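Local coordinates for protein multicopper oxidase (Pseudomonas thermotolerans, PDB 6VOW) that probably oxidises phenolic and related substrates at one copper centre and passes the electrons to a copper cluster that reduces dioxygen to water, as laccases do, at residues T229-A241 against L281-L293. Sequence-based numbering, arbitrary orientation.
Sequences TVTYRLNLPGAEA and LPLRNGPLRLATL
Antiparallel strands 232-235 and 281-285 pair inside one sheet of the middle cupredoxin-like domain of this laccase-type enzyme, with Asn235 and Arg284 as the hydrogen-bonded pair. Arg284 N donates to Asn235 O at 2.9 Å, and Asn235 N donates back to Arg284 O. Next along, Gly286 N, in the type II' turn from Asn285 to Leu288, binds Arg233 O. Asn285 then extends the pairing with its side chain: CG lies anti to the backbone N (chi1 177°), which carries OD1 to Arg233 N at 2.9 Å, the donor standing above the amide's carbonyl plane. Its ND2 meets the edge of the Tyr232 ring, whose hydroxyl bonds Thr173. On the outer face, Pro237 CG lies over the Arg284 guanidinium, 3.6 Å from NE. An alanine in place of Arg284 would remove the guanidinium and is likely to leave Pro237 uncovered on that side. The buried face is mostly leucine, with Asn285 and Tyr232 at its end, and packs against strands 165-174, 218-225 and 267-273 of the facing sheet: Leu236 CD2 sits 3.6 Å from Leu281 CB, and Leu234 CD2 presses tightly on Leu290 CD1 at 3.3 Å.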
ATOM      1  N   THR A 229       7.300   1.993   7.417  1.00 44.58           N
ATOM      2  CA  THR A 229       7.077   1.330   8.777  1.00 41.48           C
ATOM      3  C   THR A 229       5.878   1.793   9.614  1.00 41.59           C
ATOM      4  O   THR A 229       5.361   1.011  10.435  1.00 45.67           O
ATOM      5  CB  THR A 229       8.362   1.416   9.681  1.00 43.71           C
ATOM      6  OG1 THR A 229       8.295   2.539  10.553  1.00 56.84           O
ATOM      7  CG2 THR A 229       9.524   1.569   8.871  1.00 33.32           C
ATOM      8  N   VAL A 230       5.452   3.037   9.438  1.00 38.94           N
ATOM      9  CA  VAL A 230       4.406   3.580  10.281  1.00 42.80           C
ATOM     10  C   VAL A 230       2.979   2.999  10.066  1.00 40.71           C
ATOM     11  O   VAL A 230       2.580   2.725   9.006  1.00 41.26           O
ATOM     12  CB  VAL A 230       4.428   5.108  10.263  1.00 41.99           C
ATOM     13  CG1 VAL A 230       3.302   5.682  11.074  1.00 44.01           C
ATOM     14  CG2 VAL A 230       5.750   5.599  10.822  1.00 47.22           C
ATOM     15  N   THR A 231       2.273   2.725  11.134  1.00 43.11           N
ATOM     16  CA  THR A 231       0.844   2.521  11.096  1.00 43.07           C
ATOM     17  C   THR A 231       0.152   3.770  11.645  1.00 50.20           C
ATOM     18  O   THR A 231       0.280   4.045  12.792  1.00 49.87           O
ATOM     19  CB  THR A 231       0.486   1.337  11.931  1.00 40.01           C
ATOM     20  OG1 THR A 231       0.930   0.163  11.247  1.00 43.47           O
ATOM     21  CG2 THR A 231      -0.990   1.255  12.101  1.00 43.67           C
ATOM     22  N   TYR A 232      -0.593   4.482  10.814  1.00 43.88           N
ATOM     23  CA  TYR A 232      -1.293   5.681  11.204  1.00 40.95           C
ATOM     24  C   TYR A 232      -2.662   5.303  11.753  1.00 41.60           C
ATOM     25  O   TYR A 232      -3.447   4.645  11.093  1.00 39.77           O
ATOM     26  CB  TYR A 232      -1.461   6.559  10.033  1.00 41.69           C
ATOM     27  CG  TYR A 232      -0.165   6.905   9.406  1.00 43.49           C
ATOM     28  CD1 TYR A 232       0.662   7.885   9.945  1.00 46.33           C
ATOM     29  CD2 TYR A 232       0.227   6.288   8.210  1.00 50.15           C
ATOM     30  CE1 TYR A 232       1.886   8.169   9.344  1.00 45.09           C
ATOM     31  CE2 TYR A 232       1.402   6.613   7.595  1.00 41.98           C
ATOM     32  CZ  TYR A 232       2.231   7.542   8.178  1.00 39.76           C
ATOM     33  OH  TYR A 232       3.421   7.807   7.539  1.00 33.83           O
ATOM     34  N   ARG A 233      -2.896   5.706  13.001  1.00 43.52           N
ATOM     35  CA  ARG A 233      -4.141   5.418  13.738  1.00 47.33           C
ATOM     36  C   ARG A 233      -5.071   6.506  13.364  1.00 37.79           C
ATOM     37  O   ARG A 233      -5.243   7.491  14.062  1.00 44.97           O
ATOM     38  CB  ARG A 233      -3.889   5.369  15.242  1.00 49.50           C
ATOM     39  CG  ARG A 233      -2.937   4.230  15.559  1.00 54.06           C
ATOM     40  CD  ARG A 233      -2.887   3.858  17.041  1.00 65.76           C
ATOM     41  NE  ARG A 233      -2.680   5.003  17.953  1.00 78.91           N
ATOM     42  CZ  ARG A 233      -1.586   5.781  18.002  1.00 82.06           C
ATOM     43  NH1 ARG A 233      -0.544   5.606  17.160  1.00 73.48           N
ATOM     44  NH2 ARG A 233      -1.538   6.777  18.908  1.00 73.71           N
ATOM     45  N   LEU A 234      -5.593   6.371  12.169  1.00 39.21           N
ATOM     46  CA  LEU A 234      -6.332   7.494  11.548  1.00 41.89           C
ATOM     47  C   LEU A 234      -7.636   7.711  12.216  1.00 39.16           C
ATOM     48  O   LEU A 234      -8.391   6.782  12.491  1.00 40.70           O
ATOM     49  CB  LEU A 234      -6.627   7.202  10.057  1.00 50.62           C
ATOM     50  CG  LEU A 234      -5.507   7.112   9.030  1.00 49.24           C
ATOM     51  CD1 LEU A 234      -6.121   6.841   7.659  1.00 59.68           C
ATOM     52  CD2 LEU A 234      -4.689   8.378   8.976  1.00 43.19           C
ATOM     53  N   ASN A 235      -7.944   8.955  12.436  1.00 35.73           N
ATOM     54  CA  ASN A 235      -9.171   9.314  13.113  1.00 41.50           C
ATOM     55  C   ASN A 235      -9.441  10.683  12.600  1.00 35.06           C
ATOM     56  O   ASN A 235      -8.485  11.354  12.178  1.00 41.47           O
ATOM     57  CB  ASN A 235      -9.028   9.189  14.648  1.00 42.44           C
ATOM     58  CG  ASN A 235      -7.983  10.103  15.208  1.00 41.55           C
ATOM     59  OD1 ASN A 235      -6.810   9.738  15.362  1.00 52.45           O
ATOM     60  ND2 ASN A 235      -8.395  11.293  15.538  1.00 34.35           N
ATOM     61  N   LEU A 236     -10.726  11.052  12.515  1.00 38.35           N
ATOM     62  CA  LEU A 236     -11.114  12.399  11.958  1.00 44.90           C
ATOM     63  C   LEU A 236     -12.232  12.993  12.839  1.00 54.89           C
ATOM     64  O   LEU A 236     -13.408  12.923  12.494  1.00 47.76           O
ATOM     65  CB  LEU A 236     -11.560  12.245  10.499  1.00 56.66           C
ATOM     66  CG  LEU A 236     -11.405  13.374   9.469  1.00 56.18           C
ATOM     67  CD1 LEU A 236     -12.232  12.959   8.236  1.00 58.56           C
ATOM     68  CD2 LEU A 236     -11.812  14.729   9.968  1.00 66.01           C
ATOM     69  N   PRO A 237     -11.866  13.565  14.005  1.00 52.40           N
ATOM     70  CA  PRO A 237     -12.938  13.823  14.959  1.00 50.44           C
ATOM     71  C   PRO A 237     -13.870  14.825  14.444  1.00 44.13           C
ATOM     72  O   PRO A 237     -13.430  15.761  13.833  1.00 53.87           O
ATOM     73  CB  PRO A 237     -12.213  14.386  16.195  1.00 54.49           C
ATOM     74  CG  PRO A 237     -10.762  14.256  15.919  1.00 48.42           C
ATOM     75  CD  PRO A 237     -10.571  14.093  14.456  1.00 45.59           C
ATOM     76  N   GLY A 238     -15.161  14.634  14.650  1.00 54.71           N
ATOM     77  CA  GLY A 238     -16.132  15.671  14.186  1.00 57.74           C
ATOM     78  C   GLY A 238     -16.855  15.359  12.883  1.00 61.79           C
ATOM     79  O   GLY A 238     -18.036  15.534  12.782  1.00 68.18           O
ATOM     80  N   ALA A 239     -16.142  14.914  11.866  1.00 65.71           N
ATOM     81  CA  ALA A 239     -16.729  14.786  10.531  1.00 53.89           C
ATOM     82  C   ALA A 239     -17.460  13.478  10.476  1.00 55.48           C
ATOM     83  O   ALA A 239     -17.133  12.569  11.245  1.00 63.12           O
ATOM     84  CB  ALA A 239     -15.652  14.815   9.472  1.00 67.17           C
ATOM     85  N   GLU A 240     -18.472  13.382   9.609  1.00 53.94           N
ATOM     86  CA  GLU A 240     -19.117  12.083   9.284  1.00 56.34           C
ATOM     87  C   GLU A 240     -18.252  11.472   8.253  1.00 44.66           C
ATOM     88  O   GLU A 240     -18.149  12.037   7.169  1.00 51.67           O
ATOM     89  CB  GLU A 240     -20.445  12.241   8.553  1.00 60.03           C
ATOM     90  CG  GLU A 240     -21.671  12.379   9.388  1.00 70.62           C
ATOM     91  CD  GLU A 240     -22.843  12.269   8.469  1.00 79.19           C
ATOM     92  OE1 GLU A 240     -23.024  13.245   7.688  1.00 75.79           O
ATOM     93  OE2 GLU A 240     -23.500  11.182   8.485  1.00 72.87           O
ATOM     94  N   ALA A 241     -17.679  10.320   8.533  1.00 51.21           N
ATOM     95  CA  ALA A 241     -16.758   9.693   7.594  1.00 52.43           C
ATOM     96  C   ALA A 241     -17.100   8.217   7.479  1.00 46.61           C
ATOM     97  O   ALA A 241     -17.426   7.561   8.467  1.00 44.85           O
ATOM     98  CB  ALA A 241     -15.300   9.940   8.016  1.00 60.70           C
ATOM     99  N   LEU A 281     -11.387  20.556   9.864  1.00 62.13           N
ATOM    100  CA  LEU A 281     -11.393  19.304  10.571  1.00 62.22           C
ATOM    101  C   LEU A 281      -9.996  18.760  10.537  1.00 55.04           C
ATOM    102  O   LEU A 281      -9.280  18.925   9.520  1.00 57.17           O
ATOM    103  CB  LEU A 281     -12.280  18.300   9.865  1.00 76.31           C
ATOM    104  CG  LEU A 281     -13.795  18.476   9.772  1.00 88.12           C
ATOM    105  CD1 LEU A 281     -14.293  19.825  10.233  1.00 93.23           C
ATOM    106  CD2 LEU A 281     -14.227  18.169   8.335  1.00 98.02           C
ATOM    107  N   PRO A 282      -9.595  18.075  11.611  1.00 59.54           N
ATOM    108  CA  PRO A 282      -8.222  17.581  11.581  1.00 52.40           C
ATOM    109  C   PRO A 282      -8.206  16.103  11.298  1.00 44.08           C
ATOM    110  O   PRO A 282      -8.926  15.336  11.923  1.00 50.32           O
ATOM    111  CB  PRO A 282      -7.730  17.921  12.989  1.00 56.26           C
ATOM    112  CG  PRO A 282      -8.991  18.078  13.827  1.00 52.83           C
ATOM    113  CD  PRO A 282     -10.172  17.908  12.957  1.00 54.61           C
ATOM    114  N   LEU A 283      -7.447  15.703  10.290  1.00 39.68           N
ATOM    115  CA  LEU A 283      -7.202  14.304  10.076  1.00 42.74           C
ATOM    116  C   LEU A 283      -6.000  13.973  10.953  1.00 41.77           C
ATOM    117  O   LEU A 283      -5.013  14.683  10.914  1.00 44.37           O
ATOM    118  CB  LEU A 283      -6.942  14.014   8.583  1.00 43.03           C
ATOM    119  CG  LEU A 283      -6.618  12.558   8.282  1.00 41.14           C
ATOM    120  CD1 LEU A 283      -7.837  11.693   8.436  1.00 45.77           C
ATOM    121  CD2 LEU A 283      -6.064  12.471   6.922  1.00 46.54           C
ATOM    122  N   ARG A 284      -6.082  12.915  11.742  1.00 40.44           N
ATOM    123  CA  ARG A 284      -5.079  12.665  12.740  1.00 37.45           C
ATOM    124  C   ARG A 284      -4.541  11.293  12.748  1.00 46.59           C
ATOM    125  O   ARG A 284      -5.264  10.288  12.499  1.00 44.67           O
ATOM    126  CB  ARG A 284      -5.699  12.891  14.149  1.00 39.44           C
ATOM    127  CG  ARG A 284      -6.184  14.312  14.268  1.00 43.32           C
ATOM    128  CD  ARG A 284      -6.511  14.810  15.665  1.00 40.17           C
ATOM    129  NE  ARG A 284      -7.266  13.848  16.412  1.00 41.92           N
ATOM    130  CZ  ARG A 284      -7.418  13.861  17.730  1.00 43.44           C
ATOM    131  NH1 ARG A 284      -6.950  14.834  18.480  1.00 45.30           N
ATOM    132  NH2 ARG A 284      -8.140  12.913  18.292  1.00 44.92           N
ATOM    133  N   ASN A 285      -3.277  11.245  13.149  1.00 47.97           N
ATOM    134  CA  ASN A 285      -2.674  10.017  13.627  1.00 49.35           C
ATOM    135  C   ASN A 285      -2.636  10.018  15.193  1.00 44.07           C
ATOM    136  O   ASN A 285      -1.825  10.711  15.767  1.00 39.64           O
ATOM    137  CB  ASN A 285      -1.275   9.906  13.042  1.00 44.13           C
ATOM    138  CG  ASN A 285      -0.582   8.721  13.538  1.00 40.22           C
ATOM    139  OD1 ASN A 285      -1.220   7.806  13.969  1.00 45.59           O
ATOM    140  ND2 ASN A 285       0.702   8.776  13.606  1.00 44.17           N
ATOM    141  N   GLY A 286      -3.534   9.264  15.845  1.00 41.08           N
ATOM    142  CA  GLY A 286      -3.866   9.481  17.242  1.00 42.48           C
ATOM    143  C   GLY A 286      -4.135  10.952  17.510  1.00 42.44           C
ATOM    144  O   GLY A 286      -5.000  11.493  16.924  1.00 42.18           O
ATOM    145  N   PRO A 287      -3.344  11.604  18.389  1.00 53.33           N
ATOM    146  CA  PRO A 287      -3.563  13.024  18.724  1.00 50.92           C
ATOM    147  C   PRO A 287      -2.826  13.977  17.780  1.00 44.43           C
ATOM    148  O   PRO A 287      -2.902  15.200  17.890  1.00 47.77           O
ATOM    149  CB  PRO A 287      -2.972  13.106  20.133  1.00 56.04           C
ATOM    150  CG  PRO A 287      -1.828  12.138  20.128  1.00 47.91           C
ATOM    151  CD  PRO A 287      -2.320  10.988  19.284  1.00 58.48           C
ATOM    152  N   LEU A 288      -2.077  13.413  16.858  1.00 39.92           N
ATOM    153  CA  LEU A 288      -1.242  14.219  15.995  1.00 47.79           C
ATOM    154  C   LEU A 288      -2.002  14.513  14.701  1.00 47.12           C
ATOM    155  O   LEU A 288      -2.497  13.584  14.058  1.00 55.62           O
ATOM    156  CB  LEU A 288       0.057  13.446  15.677  1.00 57.05           C
ATOM    157  CG  LEU A 288       0.913  13.077  16.882  1.00 57.53           C
ATOM    158  CD1 LEU A 288       2.067  12.213  16.409  1.00 61.56           C
ATOM    159  CD2 LEU A 288       1.407  14.345  17.624  1.00 54.82           C
ATOM    160  N   ARG A 289      -2.029  15.782  14.302  1.00 42.08           N
ATOM    161  CA  ARG A 289      -2.610  16.167  13.015  1.00 43.16           C
ATOM    162  C   ARG A 289      -1.674  15.754  11.906  1.00 46.55           C
ATOM    163  O   ARG A 289      -0.501  16.102  11.902  1.00 53.57           O
ATOM    164  CB  ARG A 289      -2.796  17.666  12.869  1.00 39.72           C
ATOM    165  CG  ARG A 289      -3.643  18.336  13.886  1.00 43.55           C
ATOM    166  CD  ARG A 289      -2.977  19.715  14.138  1.00 49.31           C
ATOM    167  NE  ARG A 289      -3.698  20.848  13.565  1.00 51.64           N
ATOM    168  CZ  ARG A 289      -3.225  22.075  13.482  1.00 49.00           C
ATOM    169  NH1 ARG A 289      -1.989  22.352  13.848  1.00 53.28           N
ATOM    170  NH2 ARG A 289      -3.974  23.041  12.951  1.00 63.32           N
ATOM    171  N   LEU A 290      -2.252  15.040  10.960  1.00 41.24           N
ATOM    172  CA  LEU A 290      -1.627  14.671   9.692  1.00 40.94           C
ATOM    173  C   LEU A 290      -1.939  15.751   8.652  1.00 41.60           C
ATOM    174  O   LEU A 290      -1.120  16.129   7.831  1.00 39.27           O
ATOM    175  CB  LEU A 290      -2.262  13.379   9.253  1.00 42.25           C
ATOM    176  CG  LEU A 290      -1.886  12.147  10.072  1.00 42.43           C
ATOM    177  CD1 LEU A 290      -2.692  10.891   9.652  1.00 46.05           C
ATOM    178  CD2 LEU A 290      -0.391  12.000   9.928  1.00 45.70           C
ATOM    179  N   ALA A 291      -3.141  16.263   8.732  1.00 44.11           N
ATOM    180  CA  ALA A 291      -3.665  17.215   7.793  1.00 44.03           C
ATOM    181  C   ALA A 291      -4.897  17.795   8.413  1.00 40.44           C
ATOM    182  O   ALA A 291      -5.548  17.189   9.237  1.00 44.99           O
ATOM    183  CB  ALA A 291      -4.051  16.546   6.463  1.00 56.78           C
ATOM    184  N   THR A 292      -5.208  18.962   7.915  1.00 39.89           N
ATOM    185  CA  THR A 292      -6.370  19.699   8.172  1.00 50.55           C
ATOM    186  C   THR A 292      -7.213  19.848   6.868  1.00 44.06           C
ATOM    187  O   THR A 292      -6.712  20.312   5.865  1.00 52.72           O
ATOM    188  CB  THR A 292      -5.919  21.076   8.699  1.00 48.33           C
ATOM    189  OG1 THR A 292      -5.162  20.883   9.891  1.00 58.45           O
ATOM    190  CG2 THR A 292      -7.036  21.831   9.060  1.00 50.64           C
ATOM    191  N   LEU A 293      -8.498  19.550   6.976  1.00 46.01           N
ATOM    192  CA  LEU A 293      -9.464  19.633   5.898  1.00 49.75           C
ATOM    193  C   LEU A 293     -10.312  20.818   6.193  1.00 46.94           C
ATOM    194  O   LEU A 293     -11.078  20.791   7.149  1.00 49.83           O
ATOM    195  CB  LEU A 293     -10.360  18.401   5.898  1.00 50.49           C
ATOM    196  CG  LEU A 293      -9.636  17.082   5.786  1.00 51.27           C
ATOM    197  CD1 LEU A 293     -10.729  16.053   5.709  1.00 60.43           C
ATOM    198  CD2 LEU A 293      -8.730  16.993   4.587  1.00 56.29           C
TER